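Local coordinates for StAR-related lipid transfer protein 13 (Homo sapiens, PDB 2PSO) that stimulates GTP hydrolysis by RhoA, and perhaps by Cdc42, as a full-length tumour suppressor, and is represented here by its lipid-binding START domain, at residues S80-A85 against S185-L190; S88-R93 against N223-L228; V137-W142 against V154-E159. All blocks are in the same frame, centred on the assembly; numbering follows the deposited sequence.

Interaction 1: S80-A85 against S185-L190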
ATOM      1  N   SER A  80       1.600   7.498   5.512  1.00 35.31           N
ATOM      2  CA  SER A  80       1.036   7.593   6.870  1.00 33.33           C
ATOM      3  C   SER A  80      -0.175   8.505   7.035  1.00 34.96           C
ATOM      4  O   SER A  80      -0.418   9.390   6.213  1.00 33.96           O
ATOM      5  CB  SER A  80       2.085   8.090   7.824  1.00 31.46           C
ATOM      6  OG  SER A  80       2.874   7.010   8.216  1.00 36.51           O
ATOM      7  N   VAL A  81      -0.929   8.269   8.111  1.00 33.93           N
ATOM      8  CA  VAL A  81      -1.967   9.175   8.578  1.00 32.07           C
ATOM      9  C   VAL A  81      -2.195   8.923  10.043  1.00 32.90           C
ATOM     10  O   VAL A  81      -1.808   7.880  10.577  1.00 32.82           O
ATOM     11  CB  VAL A  81      -3.321   8.915   7.936  1.00 33.59           C
ATOM     12  CG1 VAL A  81      -3.496   9.685   6.635  1.00 32.57           C
ATOM     13  CG2 VAL A  81      -3.528   7.450   7.764  1.00 36.49           C
ATOM     14  N   GLU A  82      -2.827   9.896  10.693  1.00 35.68           N
ATOM     15  CA  GLU A  82      -3.354   9.714  12.028  1.00 37.25           C
ATOM     16  C   GLU A  82      -4.849   9.425  11.858  1.00 36.40           C
ATOM     17  O   GLU A  82      -5.558  10.166  11.174  1.00 35.19           O
ATOM     18  CB  GLU A  82      -3.103  10.958  12.886  1.00 37.08           C
ATOM     19  CG  GLU A  82      -3.410  10.749  14.376  1.00 43.33           C
ATOM     20  CD  GLU A  82      -3.303  12.024  15.231  1.00 44.44           C
ATOM     21  OE1 GLU A  82      -2.201  12.618  15.297  1.00 46.99           O
ATOM     22  OE2 GLU A  82      -4.322  12.420  15.856  1.00 47.62           O
ATOM     23  N   VAL A  83      -5.336   8.331  12.430  1.00 37.37           N
ATOM     24  CA  VAL A  83      -6.760   8.035  12.286  1.00 39.57           C
ATOM     25  C   VAL A  83      -7.473   7.985  13.623  1.00 40.67           C
ATOM     26  O   VAL A  83      -6.939   7.447  14.597  1.00 40.03           O
ATOM     27  CB  VAL A  83      -7.026   6.762  11.440  1.00 39.55           C
ATOM     28  CG1 VAL A  83      -5.857   5.835  11.504  1.00 40.61           C
ATOM     29  CG2 VAL A  83      -8.300   6.061  11.888  1.00 39.68           C
ATOM     30  N   GLU A  84      -8.671   8.582  13.650  1.00 43.59           N
ATOM     31  CA  GLU A  84      -9.513   8.694  14.856  1.00 45.67           C
ATOM     32  C   GLU A  84     -10.225   7.397  15.253  1.00 41.89           C
ATOM     33  O   GLU A  84     -11.453   7.348  15.277  1.00 44.13           O
ATOM     34  CB  GLU A  84     -10.575   9.786  14.660  1.00 50.74           C
ATOM     35  CG  GLU A  84     -10.020  11.200  14.437  1.00 56.84           C
ATOM     36  CD  GLU A  84      -9.225  11.715  15.628  1.00 59.63           C
ATOM     37  OE1 GLU A  84      -9.826  11.874  16.716  1.00 58.62           O
ATOM     38  OE2 GLU A  84      -8.000  11.958  15.464  1.00 62.31           O
ATOM     39  N   ALA A  85      -9.452   6.366  15.573  1.00 35.89           N
ATOM     40  CA  ALA A  85      -9.985   5.091  16.022  1.00 31.27           C
ATOM     41  C   ALA A  85      -8.814   4.278  16.579  1.00 29.25           C
ATOM     42  O   ALA A  85      -7.689   4.392  16.098  1.00 29.28           O
ATOM     43  CB  ALA A  85     -10.650   4.355  14.858  1.00 31.23           C
ATOM     44  N   SER A 185      -5.353   9.300  22.769  1.00 63.43           N
ATOM     45  CA  SER A 185      -6.482   8.618  23.416  1.00 63.19           C
ATOM     46  C   SER A 185      -7.421   8.028  22.382  1.00 61.00           C
ATOM     47  O   SER A 185      -8.192   8.756  21.749  1.00 59.38           O
ATOM     48  CB  SER A 185      -7.268   9.589  24.307  1.00 64.92           C
ATOM     49  OG  SER A 185      -6.464  10.132  25.340  1.00 66.32           O
ATOM     50  N   GLY A 186      -7.348   6.710  22.217  1.00 60.68           N
ATOM     51  CA  GLY A 186      -8.159   5.981  21.229  1.00 57.67           C
ATOM     52  C   GLY A 186      -7.977   6.447  19.790  1.00 55.33           C
ATOM     53  O   GLY A 186      -8.938   6.494  19.022  1.00 54.42           O
ATOM     54  N   LYS A 187      -6.750   6.817  19.431  1.00 52.14           N
ATOM     55  CA  LYS A 187      -6.422   7.140  18.047  1.00 48.62           C
ATOM     56  C   LYS A 187      -5.267   6.255  17.574  1.00 44.54           C
ATOM     57  O   LYS A 187      -4.610   5.581  18.374  1.00 44.87           O
ATOM     58  CB  LYS A 187      -6.050   8.617  17.908  1.00 51.16           C
ATOM     59  CG  LYS A 187      -7.211   9.579  18.012  1.00 54.15           C
ATOM     60  CD  LYS A 187      -6.710  10.975  18.378  1.00 57.73           C
ATOM     61  CE  LYS A 187      -7.725  11.718  19.260  1.00 60.19           C
ATOM     62  NZ  LYS A 187      -7.181  12.959  19.905  1.00 60.59           N
ATOM     63  N   SER A 188      -5.016   6.249  16.276  1.00 38.88           N
ATOM     64  CA  SER A 188      -3.926   5.443  15.755  1.00 35.21           C
ATOM     65  C   SER A 188      -3.123   6.156  14.702  1.00 32.85           C
ATOM     66  O   SER A 188      -3.658   6.976  13.940  1.00 32.69           O
ATOM     67  CB  SER A 188      -4.471   4.168  15.141  1.00 34.76           C
ATOM     68  OG  SER A 188      -5.198   3.453  16.104  1.00 37.56           O
ATOM     69  N   ARG A 189      -1.839   5.821  14.657  1.00 29.47           N
ATOM     70  CA  ARG A 189      -0.984   6.151  13.529  1.00 28.98           C
ATOM     71  C   ARG A 189      -1.060   4.942  12.579  1.00 24.09           C
ATOM     72  O   ARG A 189      -0.685   3.834  12.949  1.00 24.63           O
ATOM     73  CB  ARG A 189       0.452   6.396  14.028  1.00 32.50           C
ATOM     74  CG  ARG A 189       1.534   6.610  12.960  1.00 38.78           C
ATOM     75  CD  ARG A 189       2.180   8.000  13.016  1.00 42.41           C
ATOM     76  NE  ARG A 189       1.433   9.023  12.271  1.00 47.14           N
ATOM     77  CZ  ARG A 189       1.889   9.663  11.190  1.00 49.21           C
ATOM     78  NH1 ARG A 189       1.135  10.587  10.585  1.00 46.86           N
ATOM     79  NH2 ARG A 189       3.107   9.385  10.715  1.00 50.41           N
ATOM     80  N   LEU A 190      -1.575   5.145  11.376  1.00 18.38           N
ATOM     81  CA  LEU A 190      -1.610   4.077  10.392  1.00 18.13           C
ATOM     82  C   LEU A 190      -0.474   4.214   9.393  1.00 18.51           C
ATOM     83  O   LEU A 190      -0.308   5.264   8.793  1.00 24.26           O
ATOM     84  CB  LEU A 190      -2.934   4.127   9.640  1.00 18.96           C
ATOM     85  CG  LEU A 190      -3.101   3.221   8.404  1.00 17.28           C
ATOM     86  CD1 LEU A 190      -2.888   1.805   8.729  1.00 13.32           C
ATOM     87  CD2 LEU A 190      -4.488   3.408   7.841  1.00 16.77           C
TER
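Val81 and Val83 pair with Leu190 and Ser188 in an antiparallel union of strand 76-83 with strand 188-196, the two short strand segments running at 156° to each other. Both pairs are hydrogen-bonded and doubly linked. Leu190 N reaches Val81 O at 2.9 Å, and Ser188 N reaches Val83 O at 2.8 Å. Between them lies the non-hydrogen-bonded pair Glu82-Arg189, whose side chains rise on the other face from those of Val81, Val83, Ser188 and Leu190. On the valine face, Leu190 CB touches two methyl groups, lying 3.9 Å from both Val81 CG2 and Val83 CG1. Val81 and Leu190 run side by side in the same direction, whereas Val83 slants across Leu190. Arg189 starts with CG trans to its backbone N (chi1 174°), then bends at chi2 and chi3, which turns the guanidinium back over the neighbouring strand. One face of that group lies over Val81 N and Ser80 CB, the latter 3.3 Å from Arg189 NH2; Ser80 OG itself is hydrogen-bonded to Thr191. Where the strand ends, Glu84 centres an inverse gamma turn, and the hydroxyl of Ser188 continues the pairing by donating to Ala85 O (2.7 Å), in the plane of that carbonyl. Glu84 folds at chi2 to lie along Lys187, its carboxylate against the lysine methylenes; Glu84 OE1 and Lys187 NZ, 4.3 Å apart, are near but form no salt bridge. Val81 and Leu190 pack against Val218 of helix 209-223, the C-terminal helix of the START helix-grip fold, while Val83 and Ser188 meet Val90 of helix 87-96, and strand 169-182 flanks strand 188-196 on its other edge.

Interaction 2: S88-R93 against N223-L228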
ATOM      1  N   SER A  88      -6.911  -1.913  16.769  1.00 25.68           N
ATOM      2  CA  SER A  88      -7.657  -3.091  16.313  1.00 25.23           C
ATOM      3  C   SER A  88      -8.917  -2.748  15.501  1.00 21.77           C
ATOM      4  O   SER A  88      -9.282  -3.479  14.599  1.00 29.51           O
ATOM      5  CB  SER A  88      -8.012  -3.997  17.482  1.00 23.76           C
ATOM      6  OG  SER A  88      -9.129  -3.459  18.171  1.00 27.74           O
ATOM      7  N   VAL A  89      -9.589  -1.658  15.823  1.00 18.09           N
ATOM      8  CA  VAL A  89     -10.667  -1.153  14.950  1.00 16.42           C
ATOM      9  C   VAL A  89     -10.170  -0.816  13.554  1.00 13.92           C
ATOM     10  O   VAL A  89     -10.614  -1.417  12.592  1.00 19.82           O
ATOM     11  CB  VAL A  89     -11.349   0.103  15.544  1.00 14.28           C
ATOM     12  CG1 VAL A  89     -12.399   0.632  14.582  1.00  6.81           C
ATOM     13  CG2 VAL A  89     -11.945  -0.234  16.912  1.00 12.28           C
ATOM     14  N   VAL A  90      -9.223   0.112  13.451  1.00 11.59           N
ATOM     15  CA  VAL A  90      -8.565   0.420  12.172  1.00 14.36           C
ATOM     16  C   VAL A  90      -8.132  -0.814  11.374  1.00 15.71           C
ATOM     17  O   VAL A  90      -8.193  -0.823  10.131  1.00 17.38           O
ATOM     18  CB  VAL A  90      -7.305   1.275  12.388  1.00 13.57           C
ATOM     19  CG1 VAL A  90      -6.778   1.783  11.056  1.00  9.10           C
ATOM     20  CG2 VAL A  90      -7.621   2.439  13.334  1.00 16.82           C
ATOM     21  N   LEU A  91      -7.688  -1.845  12.097  1.00 12.22           N
ATOM     22  CA  LEU A  91      -7.267  -3.077  11.490  1.00 11.75           C
ATOM     23  C   LEU A  91      -8.453  -3.781  10.847  1.00 12.90           C
ATOM     24  O   LEU A  91      -8.362  -4.269   9.729  1.00 16.95           O
ATOM     25  CB  LEU A  91      -6.574  -3.945  12.541  1.00 14.66           C
ATOM     26  CG  LEU A  91      -6.069  -5.381  12.269  1.00 13.21           C
ATOM     27  CD1 LEU A  91      -7.244  -6.270  12.268  1.00 15.89           C
ATOM     28  CD2 LEU A  91      -5.257  -5.575  11.001  1.00  2.36           C
ATOM     29  N   ASN A  92      -9.579  -3.811  11.537  1.00 13.12           N
ATOM     30  CA  ASN A  92     -10.746  -4.461  10.996  1.00 11.86           C
ATOM     31  C   ASN A  92     -11.201  -3.623   9.813  1.00 11.08           C
ATOM     32  O   ASN A  92     -11.723  -4.149   8.815  1.00  9.50           O
ATOM     33  CB  ASN A  92     -11.859  -4.550  12.034  1.00 15.07           C
ATOM     34  CG  ASN A  92     -13.121  -5.177  11.459  1.00 22.67           C
ATOM     35  OD1 ASN A  92     -13.159  -6.391  11.243  1.00 25.31           O
ATOM     36  ND2 ASN A  92     -14.147  -4.342  11.152  1.00 18.02           N
ATOM     37  N   ARG A  93     -10.979  -2.320   9.897  1.00  7.69           N
ATOM     38  CA  ARG A  93     -11.423  -1.471   8.819  1.00 14.16           C
ATOM     39  C   ARG A  93     -10.648  -1.813   7.568  1.00 19.41           C
ATOM     40  O   ARG A  93     -11.224  -1.766   6.465  1.00 21.69           O
ATOM     41  CB  ARG A  93     -11.246   0.006   9.149  1.00 16.99           C
ATOM     42  CG  ARG A  93     -11.703   0.938   8.035  1.00 17.27           C
ATOM     43  CD  ARG A  93     -13.146   0.662   7.547  1.00 20.46           C
ATOM     44  NE  ARG A  93     -14.152   0.738   8.595  1.00 24.44           N
ATOM     45  CZ  ARG A  93     -14.483   1.860   9.227  1.00 27.69           C
ATOM     46  NH1 ARG A  93     -15.391   1.848  10.178  1.00 29.33           N
ATOM     47  NH2 ARG A  93     -13.892   3.002   8.930  1.00 31.37           N
ATOM     48  N   ASN A 223     -10.496   9.056   6.428  1.00 31.88           N
ATOM     49  CA  ASN A 223     -11.790   9.687   6.211  1.00 32.10           C
ATOM     50  C   ASN A 223     -12.975   8.809   6.574  1.00 34.11           C
ATOM     51  O   ASN A 223     -13.998   9.296   7.040  1.00 35.21           O
ATOM     52  CB  ASN A 223     -11.942  10.151   4.772  1.00 32.64           C
ATOM     53  CG  ASN A 223     -10.920  11.207   4.389  1.00 36.04           C
ATOM     54  OD1 ASN A 223     -10.338  11.885   5.247  1.00 36.55           O
ATOM     55  ND2 ASN A 223     -10.679  11.341   3.089  1.00 36.43           N
ATOM     56  N   SER A 224     -12.843   7.505   6.389  1.00 35.26           N
ATOM     57  CA  SER A 224     -13.969   6.625   6.636  1.00 34.54           C
ATOM     58  C   SER A 224     -14.279   6.449   8.135  1.00 35.51           C
ATOM     59  O   SER A 224     -15.171   5.681   8.504  1.00 34.35           O
ATOM     60  CB  SER A 224     -13.746   5.277   5.967  1.00 33.04           C
ATOM     61  OG  SER A 224     -12.785   4.549   6.701  1.00 34.50           O
ATOM     62  N   PHE A 225     -13.560   7.181   8.987  1.00 35.97           N
ATOM     63  CA  PHE A 225     -13.838   7.195  10.413  1.00 37.69           C
ATOM     64  C   PHE A 225     -14.222   8.592  10.850  1.00 43.50           C
ATOM     65  O   PHE A 225     -14.272   8.887  12.040  1.00 45.55           O
ATOM     66  CB  PHE A 225     -12.601   6.803  11.208  1.00 37.30           C
ATOM     67  CG  PHE A 225     -12.404   5.339  11.366  1.00 35.18           C
ATOM     68  CD1 PHE A 225     -11.389   4.690  10.671  1.00 37.02           C
ATOM     69  CD2 PHE A 225     -13.197   4.612  12.231  1.00 34.80           C
ATOM     70  CE1 PHE A 225     -11.171   3.334  10.825  1.00 36.71           C
ATOM     71  CE2 PHE A 225     -13.004   3.266  12.395  1.00 35.21           C
ATOM     72  CZ  PHE A 225     -11.984   2.617  11.684  1.00 38.28           C
ATOM     73  N   GLN A 226     -14.442   9.478   9.890  1.00 51.75           N
ATOM     74  CA  GLN A 226     -14.840  10.841  10.207  1.00 54.79           C
ATOM     75  C   GLN A 226     -16.311  10.957   9.935  1.00 57.83           C
ATOM     76  O   GLN A 226     -16.740  10.671   8.820  1.00 55.17           O
ATOM     77  CB  GLN A 226     -14.084  11.855   9.351  1.00 54.50           C
ATOM     78  CG  GLN A 226     -12.630  12.068   9.757  1.00 55.77           C
ATOM     79  CD  GLN A 226     -11.806  12.773   8.674  1.00 56.06           C
ATOM     80  OE1 GLN A 226     -12.353  13.417   7.769  1.00 54.76           O
ATOM     81  NE2 GLN A 226     -10.485  12.653   8.769  1.00 56.43           N
ATOM     82  N   PRO A 227     -17.089  11.341  10.969  1.00 63.18           N
ATOM     83  CA  PRO A 227     -18.501  11.705  10.870  1.00 65.36           C
ATOM     84  C   PRO A 227     -18.800  12.470   9.586  1.00 66.94           C
ATOM     85  O   PRO A 227     -18.777  13.701   9.579  1.00 67.27           O
ATOM     86  CB  PRO A 227     -18.704  12.605  12.092  1.00 65.62           C
ATOM     87  CG  PRO A 227     -17.789  12.009  13.127  1.00 66.06           C
ATOM     88  CD  PRO A 227     -16.611  11.405  12.365  1.00 64.48           C
ATOM     89  N   LEU A 228     -19.057  11.722   8.511  1.00 68.52           N
ATOM     90  CA  LEU A 228     -19.340  12.285   7.191  1.00 69.65           C
ATOM     91  C   LEU A 228     -20.023  11.246   6.293  1.00 69.73           C
ATOM     92  O   LEU A 228     -21.203  10.918   6.485  1.00 68.60           O
ATOM     93  CB  LEU A 228     -18.052  12.804   6.534  1.00 69.49           C
TER
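With chi1 fully extended (180°) and the chain then folded at both chi2 and chi3, Arg93 lays its guanidinium flat on the ring of Phe225. The phenylalanine, its CG anti to the carbonyl carbon (chi1 -85°), sends its ring from the other direction. The two planes differ by 22°, and Arg93 CZ stands 3.9 Å from the centroid of the Phe225 ring in a cation-pi stack. Arg93 NH2 lies over the middle of the ring, and the aliphatic start of the arginine also bears on it, Arg93 CB coming 3.7 Å from Phe225 CZ. Ser224 OG lies at the guanidinium edge and takes a weak hydrogen bond from Arg93 NH2 (2.9 Å); the same nitrogen makes a second weak one to Ser224 O (3.0 Å). The stack joins helix 87-96 to the type I turn, Asn223 to Gln226, that ends the C-terminal helix of the START helix-grip fold. Neither polar group depends on this contact alone: Arg93 NE is salt-bridged to Glu97, and Ser224 OG is hydrogen-bonded to Ile221 O at the end of helix 209-223. One turn back along the helix, Val89 CG1 approaches Phe225 CE2 at 3.5 Å, the two side chains meeting at a slant. Val83 of strand 76-83 and Ala85 of the loop after it add apolar contacts to the same phenylalanine.

Interaction 3: V137-W142 against V154-E159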
ATOM      1  N   VAL A 137      -4.522 -11.602  -5.626  1.00 25.39           N
ATOM      2  CA  VAL A 137      -4.710 -12.863  -4.954  1.00 21.21           C
ATOM      3  C   VAL A 137      -3.542 -12.917  -4.032  1.00 21.68           C
ATOM      4  O   VAL A 137      -2.402 -12.929  -4.456  1.00 25.56           O
ATOM      5  CB  VAL A 137      -4.621 -14.063  -5.910  1.00 19.07           C
ATOM      6  CG1 VAL A 137      -4.717 -15.372  -5.123  1.00 12.97           C
ATOM      7  CG2 VAL A 137      -5.701 -13.971  -6.993  1.00 13.89           C
ATOM      8  N   VAL A 138      -3.823 -12.966  -2.751  1.00 23.92           N
ATOM      9  CA  VAL A 138      -2.825 -12.622  -1.789  1.00 22.02           C
ATOM     10  C   VAL A 138      -2.871 -13.556  -0.580  1.00 23.02           C
ATOM     11  O   VAL A 138      -3.932 -14.039  -0.212  1.00 28.86           O
ATOM     12  CB  VAL A 138      -3.065 -11.168  -1.432  1.00 21.51           C
ATOM     13  CG1 VAL A 138      -2.992 -10.935   0.051  1.00 24.68           C
ATOM     14  CG2 VAL A 138      -2.105 -10.323  -2.190  1.00 18.41           C
ATOM     15  N   LEU A 139      -1.710 -13.876  -0.021  1.00 21.44           N
ATOM     16  CA  LEU A 139      -1.617 -14.473   1.293  1.00 21.34           C
ATOM     17  C   LEU A 139      -1.610 -13.314   2.333  1.00 25.13           C
ATOM     18  O   LEU A 139      -0.724 -12.467   2.287  1.00 33.10           O
ATOM     19  CB  LEU A 139      -0.303 -15.246   1.331  1.00 19.62           C
ATOM     20  CG  LEU A 139       0.170 -15.978   2.593  1.00 20.98           C
ATOM     21  CD1 LEU A 139      -0.721 -17.152   2.890  1.00 19.47           C
ATOM     22  CD2 LEU A 139       1.616 -16.458   2.430  1.00 18.10           C
ATOM     23  N   ARG A 140      -2.593 -13.212   3.226  1.00 23.30           N
ATOM     24  CA  ARG A 140      -2.559 -12.152   4.264  1.00 17.69           C
ATOM     25  C   ARG A 140      -2.505 -12.843   5.579  1.00 16.69           C
ATOM     26  O   ARG A 140      -3.173 -13.853   5.769  1.00 20.05           O
ATOM     27  CB  ARG A 140      -3.849 -11.313   4.363  1.00 16.99           C
ATOM     28  CG  ARG A 140      -4.642 -11.156   3.132  1.00 20.11           C
ATOM     29  CD  ARG A 140      -6.064 -10.984   3.497  1.00 23.71           C
ATOM     30  NE  ARG A 140      -6.570  -9.659   3.185  1.00 27.95           N
ATOM     31  CZ  ARG A 140      -7.814  -9.276   3.421  1.00 28.07           C
ATOM     32  NH1 ARG A 140      -8.191  -8.048   3.116  1.00 31.70           N
ATOM     33  NH2 ARG A 140      -8.686 -10.128   3.944  1.00 29.70           N
ATOM     34  N   THR A 141      -1.791 -12.262   6.519  1.00 11.08           N
ATOM     35  CA  THR A 141      -1.874 -12.731   7.858  1.00 16.35           C
ATOM     36  C   THR A 141      -1.968 -11.471   8.697  1.00 17.85           C
ATOM     37  O   THR A 141      -1.521 -10.421   8.260  1.00 23.46           O
ATOM     38  CB  THR A 141      -0.645 -13.651   8.215  1.00 21.72           C
ATOM     39  OG1 THR A 141      -0.547 -13.833   9.637  1.00 25.80           O
ATOM     40  CG2 THR A 141       0.657 -13.086   7.692  1.00 18.54           C
ATOM     41  N   TRP A 142      -2.580 -11.529   9.873  1.00 15.85           N
ATOM     42  CA  TRP A 142      -2.710 -10.305  10.657  1.00 11.88           C
ATOM     43  C   TRP A 142      -2.482 -10.654  12.089  1.00 15.14           C
ATOM     44  O   TRP A 142      -2.544 -11.818  12.442  1.00 12.92           O
ATOM     45  CB  TRP A 142      -4.059  -9.649  10.485  1.00  8.51           C
ATOM     46  CG  TRP A 142      -5.215 -10.540  10.745  1.00  9.08           C
ATOM     47  CD1 TRP A 142      -5.971 -10.574  11.871  1.00 10.66           C
ATOM     48  CD2 TRP A 142      -5.783 -11.516   9.848  1.00 10.76           C
ATOM     49  NE1 TRP A 142      -6.964 -11.524  11.749  1.00 10.98           N
ATOM     50  CE2 TRP A 142      -6.869 -12.119  10.523  1.00  7.52           C
ATOM     51  CE3 TRP A 142      -5.459 -11.957   8.557  1.00  9.47           C
ATOM     52  CZ2 TRP A 142      -7.626 -13.146   9.964  1.00  7.58           C
ATOM     53  CZ3 TRP A 142      -6.215 -12.978   7.998  1.00 11.06           C
ATOM     54  CH2 TRP A 142      -7.297 -13.557   8.701  1.00 10.03           C
ATOM     55  N   VAL A 154      -0.161  -8.148   6.979  1.00  9.84           N
ATOM     56  CA  VAL A 154       0.831  -8.287   5.910  1.00 13.42           C
ATOM     57  C   VAL A 154       0.372  -9.182   4.749  1.00 16.15           C
ATOM     58  O   VAL A 154      -0.341 -10.200   4.927  1.00 13.01           O
ATOM     59  CB  VAL A 154       2.220  -8.821   6.384  1.00 14.09           C
ATOM     60  CG1 VAL A 154       2.574  -8.410   7.835  1.00 12.82           C
ATOM     61  CG2 VAL A 154       2.254 -10.285   6.228  1.00 12.00           C
ATOM     62  N   SER A 155       0.786  -8.784   3.550  1.00 14.02           N
ATOM     63  CA  SER A 155       0.298  -9.426   2.365  1.00 14.63           C
ATOM     64  C   SER A 155       1.375  -9.674   1.323  1.00 14.85           C
ATOM     65  O   SER A 155       2.367  -8.958   1.269  1.00 17.02           O
ATOM     66  CB  SER A 155      -0.795  -8.543   1.770  1.00 17.93           C
ATOM     67  OG  SER A 155      -1.810  -8.290   2.714  1.00 12.96           O
ATOM     68  N   LEU A 156       1.188 -10.690   0.490  1.00 16.06           N
ATOM     69  CA  LEU A 156       2.074 -10.891  -0.663  1.00 17.28           C
ATOM     70  C   LEU A 156       1.300 -11.724  -1.636  1.00 19.20           C
ATOM     71  O   LEU A 156       0.489 -12.524  -1.219  1.00 24.96           O
ATOM     72  CB  LEU A 156       3.355 -11.606  -0.265  1.00 16.10           C
ATOM     73  CG  LEU A 156       3.179 -12.801   0.673  1.00 17.52           C
ATOM     74  CD1 LEU A 156       3.450 -14.107  -0.057  1.00 19.45           C
ATOM     75  CD2 LEU A 156       4.084 -12.665   1.867  1.00 14.47           C
ATOM     76  N   SER A 157       1.515 -11.501  -2.923  1.00 22.13           N
ATOM     77  CA  SER A 157       0.706 -12.108  -3.968  1.00 24.46           C
ATOM     78  C   SER A 157       1.063 -13.562  -4.088  1.00 26.82           C
ATOM     79  O   SER A 157       2.218 -13.936  -3.868  1.00 31.88           O
ATOM     80  CB  SER A 157       0.912 -11.394  -5.321  1.00 27.43           C
ATOM     81  OG  SER A 157       0.148 -10.186  -5.435  1.00 27.04           O
ATOM     82  N   VAL A 158       0.070 -14.390  -4.392  1.00 26.18           N
ATOM     83  CA  VAL A 158       0.311 -15.802  -4.656  1.00 27.65           C
ATOM     84  C   VAL A 158      -0.596 -16.213  -5.791  1.00 27.18           C
ATOM     85  O   VAL A 158      -1.336 -15.387  -6.314  1.00 30.78           O
ATOM     86  CB  VAL A 158      -0.019 -16.686  -3.434  1.00 28.86           C
ATOM     87  CG1 VAL A 158       0.867 -16.338  -2.246  1.00 27.38           C
ATOM     88  CG2 VAL A 158      -1.474 -16.532  -3.062  1.00 30.45           C
ATOM     89  N   GLU A 159      -0.543 -17.480  -6.174  1.00 27.72           N
ATOM     90  CA  GLU A 159      -1.524 -18.045  -7.082  1.00 31.17           C
ATOM     91  C   GLU A 159      -2.365 -19.077  -6.351  1.00 32.97           C
ATOM     92  O   GLU A 159      -1.862 -19.818  -5.504  1.00 32.99           O
ATOM     93  CB  GLU A 159      -0.827 -18.752  -8.222  1.00 34.50           C
ATOM     94  CG  GLU A 159      -0.299 -17.829  -9.275  1.00 41.70           C
ATOM     95  CD  GLU A 159       0.584 -18.570 -10.227  1.00 43.51           C
ATOM     96  OE1 GLU A 159       1.401 -17.927 -10.920  1.00 41.79           O
ATOM     97  OE2 GLU A 159       0.454 -19.814 -10.249  1.00 46.21           O
TER
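Leu139 and Leu156 lie side by side on one face of the beta hairpin formed by strands 134-143 and 151-157, a part of the START-domain sheet. The side chain of Leu139 shows how the face is built. Its CB lies 3.8 Å from Leu156 O and 3.9 Å from Val158 CG1, so the first carbon already meets both the partner strand and the chain just beyond it. From there CG leads on alongside the leucine of the partner strand, and at the tip Leu139 CD2 rests 3.9 Å from Leu156 CD1. Thr141 and Val154 repeat the side-by-side arrangement farther along, meeting through Thr141 CG2 and Val154 CG2 at 3.5 Å. Beneath these contacts the main chains are paired through Leu139 with Leu156 and Thr141 with Val154, each by two hydrogen bonds, Val154 N to Thr141 O being 2.9 Å long and nearly straight. Past the end of the second strand, Val158 N adds a bond to Val137 O, also at 2.9 Å. On the opposite face Arg140 CB approaches Ser155 OG, but the arginine then heads away from the hairpin, its guanidinium forming a salt bridge with Glu119 and a cation-pi contact with Tyr121 of strand 118-125. Ser157 OG likewise turns elsewhere, to Val173 N in strand 169-182. The hydrogen bonds between the two segments are therefore all main-chain: they set the register, methyl groups fill in one face, and Arg140 and Ser157 turn their polar ends to strands 118-125 and 169-182.

Overall arrangement
Interactions 1 and 3 are both antiparallel strand pairings, partly buried, in the same curved sheet, yet their centres lie 24 Å apart and they do not touch. Interaction 2 differs in kind: a surface contact held by a cation-pi stack and two weak hydrogen bonds, where the others rely on regular backbone bonds. It adjoins interaction 1, 9 Å away between centres, because strand 76-83 leads into helix 87-96 and Phe225 packs on Val83 and Ala85. The same helix brings interaction 2 near interaction 3, through Leu91 CD2 and Trp142 CB at 4.3 Å. Along the chain, interaction 3 is a local hairpin nested within the long loops closed by the other two.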